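Local coordinates for L-ribulose 3-epimerase (Mesorhizobium loti, PDB 3VYL), which interconverts ketoses by epimerisation at C3, L-ribulose being converted with high efficiency, in a manganese-binding TIM barrel, at residues A[145-150]-A[204-209]; A[178-183]-A[239-244]; A[225-230]-A[285-290]; A[213-218]-A[274-279]. One frame throughout, in Å; residues are numbered along the deposited sequence.

Contact 1: A[145-150]-A[204-209]; sequences NLEIVN and YVHIGE. With MN (manganese (II) ion), chain I.
Glu147 OE2 and His206 ND1 meet on one manganese ion, bound at 2.1 Å and 2.2 Å respectively, and the metal is what joins the two segments. The two ligand atoms stand 3.4 Å apart, OE2 lying at the edge of the imidazole, near its plane, yet they are not hydrogen-bonded to each other; they are neighbours in a shared coordination sphere. Glu147 reaches the ion with CG anti to its backbone N (chi1 -161°) and an extended chain beyond. His206 comes across at about a right angle, its ring turned 72° from the carboxylate plane. Only one carboxylate oxygen binds, since Glu147 OE1 stays 3.4 Å from the manganese. Water 1 adds a further ligand, and Asp180 and Glu241 complete the site. On the far edge of the imidazole, His206 NE2 is hydrogen-bonded to Glu36 OE1, a second-shell carboxylate that, with the metal bond, helps fix the ring's rotation; Tyr204 OH also bonds to this oxygen. Further back along the strands, Asn145 and Tyr204 make looser packing, with Asn145 ND2 3.9 Å from Tyr204 N. Strands 143-147 and 202-207 are not direct neighbours in the barrel: strand 175-180 runs between them and pairs with both. The buried side chains converge inside the eight-stranded parallel barrel, close to the middle of the chain.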
loop_
_atom_site.group_PDB
_atom_site.type_symbol
_atom_site.label_atom_id
_atom_site.label_comp_id
_atom_site.label_asym_id
_atom_site.label_seq_id
_atom_site.Cartn_x
_atom_site.Cartn_y
_atom_site.Cartn_z
ATOM N N ASN A 145 -3.080 30.090 8.394
ATOM C CA ASN A 145 -2.677 28.819 7.801
ATOM C C ASN A 145 -3.119 28.729 6.354
ATOM O O ASN A 145 -4.311 28.639 6.057
ATOM C CB ASN A 145 -3.219 27.647 8.615
ATOM C CG ASN A 145 -3.108 27.885 10.103
ATOM O OD1 ASN A 145 -3.875 28.668 10.668
ATOM N ND2 ASN A 145 -2.141 27.228 10.746
ATOM N N LEU A 146 -2.131 28.766 5.467
ATOM C CA LEU A 146 -2.332 28.773 4.028
ATOM C C LEU A 146 -2.713 27.395 3.492
ATOM O O LEU A 146 -1.876 26.486 3.527
ATOM C CB LEU A 146 -1.036 29.229 3.371
ATOM C CG LEU A 146 -0.860 30.699 2.995
ATOM C CD1 LEU A 146 -1.384 31.675 4.040
ATOM C CD2 LEU A 146 0.599 30.958 2.670
ATOM N N GLU A 147 -3.955 27.222 3.006
ATOM C CA GLU A 147 -4.340 25.916 2.449
ATOM C C GLU A 147 -3.706 25.692 1.102
ATOM O O GLU A 147 -3.738 26.555 0.217
ATOM C CB GLU A 147 -5.851 25.641 2.391
ATOM C CG GLU A 147 -6.150 24.141 2.265
ATOM C CD GLU A 147 -7.626 23.753 2.308
ATOM O OE1 GLU A 147 -8.492 24.619 2.516
ATOM O OE2 GLU A 147 -7.935 22.557 2.133
ATOM N N ILE A 148 -3.096 24.520 0.992
ATOM C CA ILE A 148 -2.454 24.043 -0.217
ATOM C C ILE A 148 -3.472 23.179 -0.944
ATOM O O ILE A 148 -3.975 22.205 -0.385
ATOM C CB ILE A 148 -1.226 23.202 0.145
ATOM C CG1 ILE A 148 -0.320 23.980 1.103
ATOM C CG2 ILE A 148 -0.486 22.756 -1.107
ATOM C CD1 ILE A 148 0.239 25.285 0.553
ATOM N N VAL A 149 -3.782 23.543 -2.182
ATOM C CA VAL A 149 -4.883 22.899 -2.902
ATOM C C VAL A 149 -4.481 22.404 -4.286
ATOM O O VAL A 149 -3.412 22.760 -4.797
ATOM C CB VAL A 149 -6.145 23.806 -2.986
ATOM C CG1 VAL A 149 -6.682 24.101 -1.592
ATOM C CG2 VAL A 149 -5.855 25.093 -3.729
ATOM N N ASN A 150 -5.349 21.592 -4.885
ATOM C CA ASN A 150 -5.063 21.009 -6.185
ATOM C C ASN A 150 -5.168 22.031 -7.312
ATOM O O ASN A 150 -5.812 23.071 -7.165
ATOM C CB ASN A 150 -5.965 19.793 -6.430
ATOM C CG ASN A 150 -7.394 20.178 -6.747
ATOM O OD1 ASN A 150 -7.687 20.671 -7.841
ATOM N ND2 ASN A 150 -8.295 19.944 -5.797
ATOM N N TYR A 204 -2.325 23.388 10.399
ATOM C CA TYR A 204 -3.653 22.770 10.395
ATOM C C TYR A 204 -3.733 21.660 9.342
ATOM O O TYR A 204 -3.044 21.717 8.312
ATOM C CB TYR A 204 -4.700 23.862 10.138
ATOM C CG TYR A 204 -6.137 23.541 10.485
ATOM C CD1 TYR A 204 -7.156 23.823 9.576
ATOM C CD2 TYR A 204 -6.487 22.987 11.724
ATOM C CE1 TYR A 204 -8.482 23.557 9.875
ATOM C CE2 TYR A 204 -7.809 22.708 12.029
ATOM C CZ TYR A 204 -8.806 23.000 11.100
ATOM O OH TYR A 204 -10.134 22.726 11.374
ATOM N N VAL A 205 -4.564 20.651 9.594
ATOM C CA VAL A 205 -4.715 19.539 8.647
ATOM C C VAL A 205 -6.178 19.191 8.369
ATOM O O VAL A 205 -6.988 19.088 9.298
ATOM C CB VAL A 205 -3.959 18.267 9.127
ATOM C CG1 VAL A 205 -4.393 17.038 8.335
ATOM C CG2 VAL A 205 -2.451 18.469 9.028
ATOM N N HIS A 206 -6.511 19.004 7.092
ATOM C CA HIS A 206 -7.799 18.416 6.727
ATOM C C HIS A 206 -7.652 16.968 6.382
ATOM O O HIS A 206 -6.875 16.604 5.504
ATOM C CB HIS A 206 -8.421 19.135 5.541
ATOM C CG HIS A 206 -9.201 20.376 5.900
ATOM N ND1 HIS A 206 -9.389 21.385 5.024
ATOM C CD2 HIS A 206 -9.845 20.750 7.079
ATOM C CE1 HIS A 206 -10.117 22.357 5.611
ATOM N NE2 HIS A 206 -10.389 21.970 6.871
ATOM N N ILE A 207 -8.405 16.126 7.071
ATOM C CA ILE A 207 -8.533 14.731 6.707
ATOM C C ILE A 207 -9.735 14.578 5.771
ATOM O O ILE A 207 -10.863 14.881 6.140
ATOM C CB ILE A 207 -8.685 13.850 7.966
ATOM C CG1 ILE A 207 -7.432 13.962 8.841
ATOM C CG2 ILE A 207 -8.956 12.392 7.610
ATOM C CD1 ILE A 207 -6.118 13.645 8.150
ATOM N N GLY A 208 -9.476 14.122 4.552
ATOM C CA GLY A 208 -10.523 13.888 3.570
ATOM C C GLY A 208 -10.084 12.789 2.632
ATOM O O GLY A 208 -8.928 12.739 2.255
ATOM N N GLU A 209 -11.000 11.901 2.263
ATOM C CA GLU A 209 -10.692 10.797 1.357
ATOM C C GLU A 209 -10.491 11.284 -0.096
ATOM O O GLU A 209 -10.889 12.397 -0.444
ATOM C CB GLU A 209 -11.798 9.736 1.443
ATOM C CG GLU A 209 -11.564 8.491 0.599
ATOM C CD GLU A 209 -10.261 7.798 0.935
ATOM O OE1 GLU A 209 -9.201 8.215 0.411
ATOM O OE2 GLU A 209 -10.318 6.823 1.722
HETATM MN MN MN I . -9.571 21.454 2.853
HETATM O O HOH W 1 -10.864 22.513 1.173
#

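Contact 2: A[178-183]-A[239-244]; sequences HLDTFH and SFESFS. With MN (manganese (II) ion), chain I.
Asp180 and Glu241 meet at the manganese, crossing at about a right angle, their carboxylate planes turned 47° from each other. Asp180 offers OD2 to the metal at 2.1 Å, while Glu241 brings OE2 to 2.4 Å and leaves OE1 at a longer 2.8 Å. The two nearer oxygens are close because they share the ion, and Glu147 and His206 supply the remaining protein ligands. Glu241 spans the distance on an extended chain that leaves the backbone opposite its own N (chi1 -159°), which lets a residue whose CA lies 9.0 Å from the CA of Asp180 reach the same metal. One water bridges the two carboxylates and another links Glu241 to the metal. The latter, water 1, is itself a metal ligand and donates to Glu241 OE1 at 2.7 Å; water 2 sits between Asp180 OD1 and Glu241 OE2, within hydrogen-bonding distance of both, though it has more acceptors around it than protons to give. Asp180 OD1 has another task, since as N-cap of the following helix it accepts a weak bond from Phe182 N. One residue thus both binds the ion and starts a helix, its two oxygens sharing the work. Strand 175-180 passes straight into helix 181-187 here, pairing along its edges with strands 143-147 and 202-207, while on the segment from strand 238-240 Phe240 packs outward against helix 266-292.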
loop_
_atom_site.group_PDB
_atom_site.type_symbol
_atom_site.label_atom_id
_atom_site.label_comp_id
_atom_site.label_asym_id
_atom_site.label_seq_id
_atom_site.Cartn_x
_atom_site.Cartn_y
_atom_site.Cartn_z
ATOM N N HIS A 178 -1.538 24.847 5.823
ATOM C CA HIS A 178 -2.757 24.093 5.983
ATOM C C HIS A 178 -2.718 23.068 4.894
ATOM O O HIS A 178 -2.848 23.384 3.708
ATOM C CB HIS A 178 -3.959 25.029 5.879
ATOM C CG HIS A 178 -5.307 24.332 5.943
ATOM N ND1 HIS A 178 -6.463 24.972 5.666
ATOM C CD2 HIS A 178 -5.651 23.016 6.229
ATOM C CE1 HIS A 178 -7.489 24.119 5.786
ATOM N NE2 HIS A 178 -6.996 22.920 6.123
ATOM N N LEU A 179 -2.474 21.827 5.293
ATOM C CA LEU A 179 -2.421 20.698 4.370
ATOM C C LEU A 179 -3.750 19.916 4.342
ATOM O O LEU A 179 -4.442 19.786 5.369
ATOM C CB LEU A 179 -1.259 19.781 4.755
ATOM C CG LEU A 179 0.153 20.378 4.741
ATOM C CD1 LEU A 179 1.163 19.301 5.088
ATOM C CD2 LEU A 179 0.514 21.014 3.407
ATOM N N ASP A 180 -4.102 19.392 3.171
ATOM C CA ASP A 180 -5.362 18.671 3.011
ATOM C C ASP A 180 -5.120 17.375 2.220
ATOM O O ASP A 180 -4.753 17.408 1.045
ATOM C CB ASP A 180 -6.383 19.592 2.326
ATOM C CG ASP A 180 -7.743 18.944 2.123
ATOM O OD1 ASP A 180 -7.798 17.744 1.785
ATOM O OD2 ASP A 180 -8.770 19.655 2.261
ATOM N N THR A 181 -5.337 16.236 2.873
ATOM C CA THR A 181 -5.031 14.942 2.285
ATOM C C THR A 181 -5.656 14.733 0.895
ATOM O O THR A 181 -4.998 14.225 -0.018
ATOM C CB THR A 181 -5.418 13.805 3.228
ATOM O OG1 THR A 181 -6.829 13.834 3.447
ATOM C CG2 THR A 181 -4.700 13.946 4.569
ATOM N N PHE A 182 -6.905 15.165 0.725
ATOM C CA PHE A 182 -7.570 15.152 -0.581
ATOM C C PHE A 182 -6.766 15.901 -1.663
ATOM O O PHE A 182 -6.602 15.410 -2.774
ATOM C CB PHE A 182 -8.998 15.703 -0.470
ATOM C CG PHE A 182 -9.613 16.054 -1.801
ATOM C CD1 PHE A 182 -10.157 15.064 -2.609
ATOM C CD2 PHE A 182 -9.614 17.373 -2.261
ATOM C CE1 PHE A 182 -10.700 15.380 -3.833
ATOM C CE2 PHE A 182 -10.158 17.688 -3.485
ATOM C CZ PHE A 182 -10.703 16.691 -4.270
ATOM N N HIS A 183 -6.258 17.083 -1.333
ATOM C CA HIS A 183 -5.443 17.845 -2.275
ATOM C C HIS A 183 -4.052 17.282 -2.454
ATOM O O HIS A 183 -3.501 17.279 -3.567
ATOM C CB HIS A 183 -5.386 19.298 -1.849
ATOM C CG HIS A 183 -6.728 19.974 -1.855
ATOM N ND1 HIS A 183 -7.394 20.246 -2.990
ATOM C CD2 HIS A 183 -7.530 20.422 -0.817
ATOM C CE1 HIS A 183 -8.567 20.836 -2.693
ATOM N NE2 HIS A 183 -8.648 20.939 -1.362
ATOM N N SER A 239 -8.972 18.304 11.053
ATOM C CA SER A 239 -10.413 18.139 10.911
ATOM C C SER A 239 -10.835 17.303 9.735
ATOM O O SER A 239 -10.194 17.319 8.690
ATOM C CB SER A 239 -11.097 19.493 10.833
ATOM O OG SER A 239 -11.064 20.068 12.112
ATOM N N PHE A 240 -11.939 16.594 9.932
ATOM C CA PHE A 240 -12.574 15.804 8.897
ATOM C C PHE A 240 -13.347 16.701 7.939
ATOM O O PHE A 240 -14.004 17.644 8.367
ATOM C CB PHE A 240 -13.505 14.789 9.551
ATOM C CG PHE A 240 -14.353 14.022 8.581
ATOM C CD1 PHE A 240 -13.774 13.339 7.502
ATOM C CD2 PHE A 240 -15.728 13.956 8.756
ATOM C CE1 PHE A 240 -14.554 12.612 6.623
ATOM C CE2 PHE A 240 -16.510 13.237 7.872
ATOM C CZ PHE A 240 -15.921 12.559 6.808
ATOM N N GLU A 241 -13.277 16.387 6.648
ATOM C CA GLU A 241 -13.867 17.214 5.586
ATOM C C GLU A 241 -14.531 16.293 4.542
ATOM O O GLU A 241 -13.912 15.359 4.034
ATOM C CB GLU A 241 -12.769 18.076 4.941
ATOM C CG GLU A 241 -13.227 19.323 4.196
ATOM C CD GLU A 241 -12.091 20.063 3.479
ATOM O OE1 GLU A 241 -12.348 21.139 2.906
ATOM O OE2 GLU A 241 -10.937 19.602 3.465
ATOM N N SER A 242 -15.830 16.435 4.352
ATOM C CA SER A 242 -16.580 15.720 3.334
ATOM C C SER A 242 -17.820 16.517 2.997
ATOM O O SER A 242 -18.478 16.984 3.869
ATOM C CB SER A 242 -16.958 14.359 3.866
ATOM O OG SER A 242 -17.545 13.553 2.908
ATOM N N PHE A 243 -18.177 16.660 1.738
ATOM C CA PHE A 243 -19.325 17.496 1.410
ATOM C C PHE A 243 -20.390 16.777 0.580
ATOM O O PHE A 243 -20.106 15.755 -0.080
ATOM C CB PHE A 243 -18.869 18.805 0.747
ATOM C CG PHE A 243 -17.890 19.614 1.579
ATOM C CD1 PHE A 243 -18.193 19.983 2.900
ATOM C CD2 PHE A 243 -16.672 20.025 1.039
ATOM C CE1 PHE A 243 -17.294 20.729 3.657
ATOM C CE2 PHE A 243 -15.775 20.776 1.793
ATOM C CZ PHE A 243 -16.087 21.132 3.097
ATOM N N SER A 244 -21.615 17.308 0.655
ATOM C CA SER A 244 -22.777 16.806 -0.087
ATOM C C SER A 244 -23.486 17.935 -0.815
ATOM O O SER A 244 -23.801 18.979 -0.215
ATOM C CB SER A 244 -23.776 16.125 0.856
ATOM O OG SER A 244 -25.097 16.116 0.321
HETATM MN MN MN I . -9.571 21.454 2.853
HETATM O O HOH W 2 -10.471 17.271 2.618
HETATM O O HOH W 1 -10.864 22.513 1.173
#

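Contact 3: A[225-230]-A[285-290]; sequences IFDALT and RRKAEL
With its carboxylate carbon held beside the backbone N (chi1 -77°), Asp227 meets Lys287, whose chain bends through chi2, chi3 and chi4 to come across it at about a right angle. Lys287 NZ donates to Asp227 OD1 at 3.0 Å in a salt bridge that uses the syn lone pair, on the side of the other oxygen; OD2 is farther from the ammonium, at 3.7 Å. The lysine's CD and CE run close to the same carboxylate, adding packing to the charge pair. Shortening this lysine to an alanine is likely to leave the Asp227 carboxylate without its charged mate and to remove the methylene packing beside it. One helical turn on, the contact becomes apolar: Thr230 turns its CG2 methyl to Ala288 CB, 3.9 Å away. Its hydroxyl is spent within its own helix, OG1 donating to Phe226 O at 2.7 Å. That carbonyl also accepts from Thr230 N, the two donors arriving from opposite faces of its plane. The OG1 bond holds the threonine side chain with CG2 towards Ala288. Asp190 of the fourth subunit makes a long, weak ion pair with Lys287 NZ, and Gly216 of the third subunit packs on the same lysine. Packing of helix 222-231 against the long helix 266-292 belongs to the outer helical layer of a TIM barrel, here at a subunit boundary.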
loop_
_atom_site.group_PDB
_atom_site.type_symbol
_atom_site.label_atom_id
_atom_site.label_comp_id
_atom_site.label_asym_id
_atom_site.label_seq_id
_atom_site.Cartn_x
_atom_site.Cartn_y
_atom_site.Cartn_z
ATOM N N ILE A 225 -0.125 8.436 6.351
ATOM C CA ILE A 225 -0.339 9.830 6.738
ATOM C C ILE A 225 -0.283 9.994 8.258
ATOM O O ILE A 225 0.333 10.931 8.769
ATOM C CB ILE A 225 -1.673 10.371 6.165
ATOM C CG1 ILE A 225 -1.576 10.484 4.639
ATOM C CG2 ILE A 225 -2.026 11.723 6.762
ATOM C CD1 ILE A 225 -2.866 10.880 3.946
ATOM N N PHE A 226 -0.925 9.085 8.978
ATOM C CA PHE A 226 -0.873 9.117 10.437
ATOM C C PHE A 226 0.548 8.838 10.945
ATOM O O PHE A 226 0.993 9.462 11.922
ATOM C CB PHE A 226 -1.899 8.158 11.046
ATOM C CG PHE A 226 -3.330 8.475 10.668
ATOM C CD1 PHE A 226 -3.782 9.793 10.602
ATOM C CD2 PHE A 226 -4.236 7.454 10.408
ATOM C CE1 PHE A 226 -5.103 10.077 10.268
ATOM C CE2 PHE A 226 -5.554 7.726 10.081
ATOM C CZ PHE A 226 -5.992 9.039 10.009
ATOM N N ASP A 227 1.252 7.930 10.256
ATOM C CA ASP A 227 2.672 7.645 10.508
ATOM C C ASP A 227 3.567 8.862 10.297
ATOM O O ASP A 227 4.483 9.093 11.085
ATOM C CB ASP A 227 3.183 6.517 9.602
ATOM C CG ASP A 227 2.743 5.149 10.050
ATOM O OD1 ASP A 227 3.058 4.194 9.328
ATOM O OD2 ASP A 227 2.089 4.997 11.101
ATOM N N ALA A 228 3.326 9.624 9.231
ATOM C CA ALA A 228 4.120 10.832 8.963
ATOM C C ALA A 228 3.889 11.929 10.019
ATOM O O ALA A 228 4.853 12.453 10.575
ATOM C CB ALA A 228 3.860 11.360 7.562
ATOM N N LEU A 229 2.621 12.253 10.310
ATOM C CA LEU A 229 2.274 13.200 11.386
ATOM C C LEU A 229 2.929 12.794 12.690
ATOM O O LEU A 229 3.490 13.639 13.393
ATOM C CB LEU A 229 0.751 13.304 11.596
ATOM C CG LEU A 229 -0.059 13.842 10.416
ATOM C CD1 LEU A 229 -1.538 13.706 10.660
ATOM C CD2 LEU A 229 0.299 15.279 10.089
ATOM N N THR A 230 2.867 11.495 12.995
ATOM C CA THR A 230 3.449 10.957 14.220
ATOM C C THR A 230 4.980 11.018 14.186
ATOM O O THR A 230 5.610 11.313 15.198
ATOM C CB THR A 230 2.986 9.517 14.469
ATOM O OG1 THR A 230 1.551 9.479 14.525
ATOM C CG2 THR A 230 3.592 8.942 15.759
ATOM N N ARG A 285 0.599 5.507 16.919
ATOM C CA ARG A 285 1.294 5.850 18.163
ATOM C C ARG A 285 1.938 4.582 18.704
ATOM O O ARG A 285 3.138 4.551 18.958
ATOM C CB ARG A 285 0.319 6.446 19.185
ATOM C CG ARG A 285 0.936 7.336 20.258
ATOM C CD ARG A 285 1.287 8.723 19.711
ATOM N NE ARG A 285 0.124 9.432 19.165
ATOM C CZ ARG A 285 -0.423 10.528 19.692
ATOM N NH1 ARG A 285 0.085 11.081 20.790
ATOM N NH2 ARG A 285 -1.482 11.084 19.108
ATOM N N ARG A 286 1.116 3.547 18.869
ATOM C CA ARG A 286 1.552 2.189 19.134
ATOM C C ARG A 286 2.774 1.767 18.297
ATOM O O ARG A 286 3.753 1.268 18.845
ATOM C CB ARG A 286 0.402 1.238 18.829
ATOM C CG ARG A 286 -0.242 0.564 20.019
ATOM C CD ARG A 286 -1.245 1.438 20.734
ATOM N NE ARG A 286 -1.260 1.061 22.147
ATOM C CZ ARG A 286 -2.240 0.399 22.745
ATOM N NH1 ARG A 286 -3.324 0.054 22.073
ATOM N NH2 ARG A 286 -2.143 0.094 24.023
ATOM N N LYS A 287 2.730 1.980 16.981
ATOM C CA LYS A 287 3.766 1.420 16.108
ATOM C C LYS A 287 5.091 2.176 16.126
ATOM O O LYS A 287 6.149 1.552 16.126
ATOM C CB LYS A 287 3.258 1.195 14.681
ATOM C CG LYS A 287 3.807 2.128 13.618
ATOM C CD LYS A 287 3.903 1.455 12.255
ATOM C CE LYS A 287 2.532 1.145 11.660
ATOM N NZ LYS A 287 2.425 1.412 10.189
ATOM N N ALA A 288 5.038 3.505 16.170
ATOM C CA ALA A 288 6.256 4.322 16.208
ATOM C C ALA A 288 7.066 4.077 17.481
ATOM O O ALA A 288 8.278 4.314 17.513
ATOM C CB ALA A 288 5.914 5.796 16.061
ATOM N N GLU A 289 6.376 3.611 18.519
ATOM C CA GLU A 289 6.992 3.231 19.778
ATOM C C GLU A 289 7.598 1.839 19.675
ATOM O O GLU A 289 8.671 1.589 20.227
ATOM C CB GLU A 289 5.961 3.252 20.901
ATOM C CG GLU A 289 5.618 4.652 21.393
ATOM C CD GLU A 289 4.586 4.644 22.507
ATOM O OE1 GLU A 289 3.831 5.635 22.626
ATOM O OE2 GLU A 289 4.521 3.641 23.256
ATOM N N LEU A 290 6.901 0.934 18.983
ATOM C CA LEU A 290 7.417 -0.413 18.747
ATOM C C LEU A 290 8.758 -0.364 17.994
ATOM O O LEU A 290 9.740 -1.006 18.416
ATOM C CB LEU A 290 6.399 -1.273 17.998
ATOM C CG LEU A 290 6.752 -2.748 17.774
ATOM C CD1 LEU A 290 7.127 -3.458 19.073
ATOM C CD2 LEU A 290 5.609 -3.470 17.092
#

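Contact 4: A[213-218]-A[274-279]; sequences GFLGTG and RAFIGL
Residues Phe214 to Thr217 form a type II beta turn, with Gly216 at the third position and a weak closing bond from Thr217 N to Phe214 O. The turn belongs to the loop that leads from strand 202-207 to helix 222-231 of the TIM barrel, and it lies against the long helix 266-292. A chi1 of -173° swings the Phe276 ring away from its own backbone N and extends it from that helix towards the turn. Leu215 CB sits over one face of the phenyl ring in a CH-pi contact, 4.0 Å from the centroid and 14° off the ring normal, displaced towards the rim. The leucine's CD2 branch continues past the ring to Ile277 CG1, also at 4.0 Å, and Leu215 and Ile277 both pack on Ile207 and Phe240 of the barrel strands. With a smaller alanine in place of this phenylalanine, Leu215 CB would probably lose its aromatic face and a gap would open beside the turn. The positive phi of Gly216, 83°, by itself favours glycine at the turn's third position, and the ring comes close to the backbone there, with Gly216 CA 3.8 Å from Phe276 CE2.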
loop_
_atom_site.group_PDB
_atom_site.type_symbol
_atom_site.label_atom_id
_atom_site.label_comp_id
_atom_site.label_asym_id
_atom_site.label_seq_id
_atom_site.Cartn_x
_atom_site.Cartn_y
_atom_site.Cartn_z
ATOM N N GLY A 213 -15.486 11.339 0.118
ATOM C CA GLY A 213 -16.565 10.649 0.828
ATOM C C GLY A 213 -16.126 10.071 2.161
ATOM O O GLY A 213 -15.313 10.672 2.866
ATOM N N PHE A 214 -16.669 8.904 2.506
ATOM C CA PHE A 214 -16.252 8.197 3.713
ATOM C C PHE A 214 -14.741 7.938 3.689
ATOM O O PHE A 214 -14.167 7.545 2.656
ATOM C CB PHE A 214 -16.949 6.839 3.825
ATOM C CG PHE A 214 -18.294 6.866 4.502
ATOM C CD1 PHE A 214 -19.466 7.039 3.763
ATOM C CD2 PHE A 214 -18.406 6.639 5.865
ATOM C CE1 PHE A 214 -20.715 7.019 4.386
ATOM C CE2 PHE A 214 -19.653 6.619 6.493
ATOM C CZ PHE A 214 -20.807 6.805 5.754
ATOM N N LEU A 215 -14.110 8.144 4.841
ATOM C CA LEU A 215 -12.723 7.767 5.067
ATOM C C LEU A 215 -12.518 6.268 4.909
ATOM O O LEU A 215 -13.335 5.483 5.366
ATOM C CB LEU A 215 -12.311 8.213 6.458
ATOM C CG LEU A 215 -11.646 9.588 6.637
ATOM C CD1 LEU A 215 -11.932 10.601 5.529
ATOM C CD2 LEU A 215 -11.983 10.132 8.019
ATOM N N GLY A 216 -11.435 5.888 4.221
ATOM C CA GLY A 216 -11.058 4.481 4.000
ATOM C C GLY A 216 -11.800 3.870 2.842
ATOM O O GLY A 216 -11.683 2.696 2.544
ATOM N N THR A 217 -12.562 4.693 2.165
ATOM C CA THR A 217 -13.474 4.233 1.135
ATOM C C THR A 217 -12.918 4.622 -0.256
ATOM O O THR A 217 -13.556 4.433 -1.292
ATOM C CB THR A 217 -14.875 4.789 1.493
ATOM O OG1 THR A 217 -15.704 3.708 1.920
ATOM C CG2 THR A 217 -15.526 5.497 0.384
ATOM N N GLY A 218 -11.696 5.150 -0.246
ATOM C CA GLY A 218 -11.051 5.665 -1.441
ATOM C C GLY A 218 -9.647 5.130 -1.587
ATOM O O GLY A 218 -9.351 4.030 -1.133
ATOM N N ARG A 274 -14.792 9.796 13.007
ATOM C CA ARG A 274 -14.243 9.981 14.350
ATOM C C ARG A 274 -13.462 8.745 14.806
ATOM O O ARG A 274 -12.359 8.875 15.343
ATOM C CB ARG A 274 -15.346 10.312 15.363
ATOM C CG ARG A 274 -14.823 10.792 16.713
ATOM C CD ARG A 274 -13.874 11.970 16.543
ATOM N NE ARG A 274 -13.084 12.274 17.738
ATOM C CZ ARG A 274 -12.067 11.541 18.195
ATOM N NH1 ARG A 274 -11.710 10.415 17.580
ATOM N NH2 ARG A 274 -11.417 11.927 19.288
ATOM N N ALA A 275 -14.036 7.561 14.588
ATOM C CA ALA A 275 -13.390 6.318 14.970
ATOM C C ALA A 275 -12.138 6.087 14.122
ATOM O O ALA A 275 -11.104 5.637 14.637
ATOM C CB ALA A 275 -14.352 5.149 14.830
ATOM N N PHE A 276 -12.241 6.412 12.829
ATOM C CA PHE A 276 -11.174 6.166 11.868
ATOM C C PHE A 276 -9.959 7.022 12.208
ATOM O O PHE A 276 -8.838 6.519 12.287
ATOM C CB PHE A 276 -11.671 6.453 10.449
ATOM C CG PHE A 276 -10.708 6.065 9.352
ATOM C CD1 PHE A 276 -9.661 6.904 8.987
ATOM C CD2 PHE A 276 -10.891 4.876 8.637
ATOM C CE1 PHE A 276 -8.803 6.555 7.952
ATOM C CE2 PHE A 276 -10.025 4.517 7.609
ATOM C CZ PHE A 276 -8.982 5.360 7.266
ATOM N N ILE A 277 -10.178 8.314 12.419
ATOM C CA ILE A 277 -9.066 9.187 12.799
ATOM C C ILE A 277 -8.557 8.816 14.200
ATOM O O ILE A 277 -7.348 8.820 14.445
ATOM C CB ILE A 277 -9.420 10.686 12.710
ATOM C CG1 ILE A 277 -9.929 11.044 11.300
ATOM C CG2 ILE A 277 -8.206 11.532 13.050
ATOM C CD1 ILE A 277 -10.549 12.430 11.173
ATOM N N GLY A 278 -9.480 8.470 15.097
ATOM C CA GLY A 278 -9.129 8.113 16.461
ATOM C C GLY A 278 -8.241 6.888 16.484
ATOM O O GLY A 278 -7.106 6.947 16.953
ATOM N N LEU A 279 -8.758 5.784 15.962
ATOM C CA LEU A 279 -8.011 4.540 15.863
ATOM C C LEU A 279 -6.710 4.716 15.081
ATOM O O LEU A 279 -5.639 4.356 15.568
ATOM C CB LEU A 279 -8.873 3.450 15.223
ATOM C CG LEU A 279 -8.398 2.008 15.370
ATOM C CD1 LEU A 279 -8.126 1.647 16.827
ATOM C CD2 LEU A 279 -9.432 1.071 14.756
#

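In the fold
Contacts 1 and 2 form the core: their centres lie about 6 Å apart, their segments interleave in sequence, and each supplies two of the four protein ligands of one manganese ion, with water 1 common to both. Contacts 3 and 4 lie farther out, their centres about 22 and 17 Å from that of the chain; both use helix 266-292, and both also touch the third subunit. Chemistry follows place: coordination bonds inside the barrel, a leucine between a phenyl ring and an isoleucine in contact 4, a salt bridge beside methyl packing in contact 3. Phe240 touching Leu215 connects contact 2 with contact 4, and Phe226 meeting Phe276 connects contact 4 with contact 3.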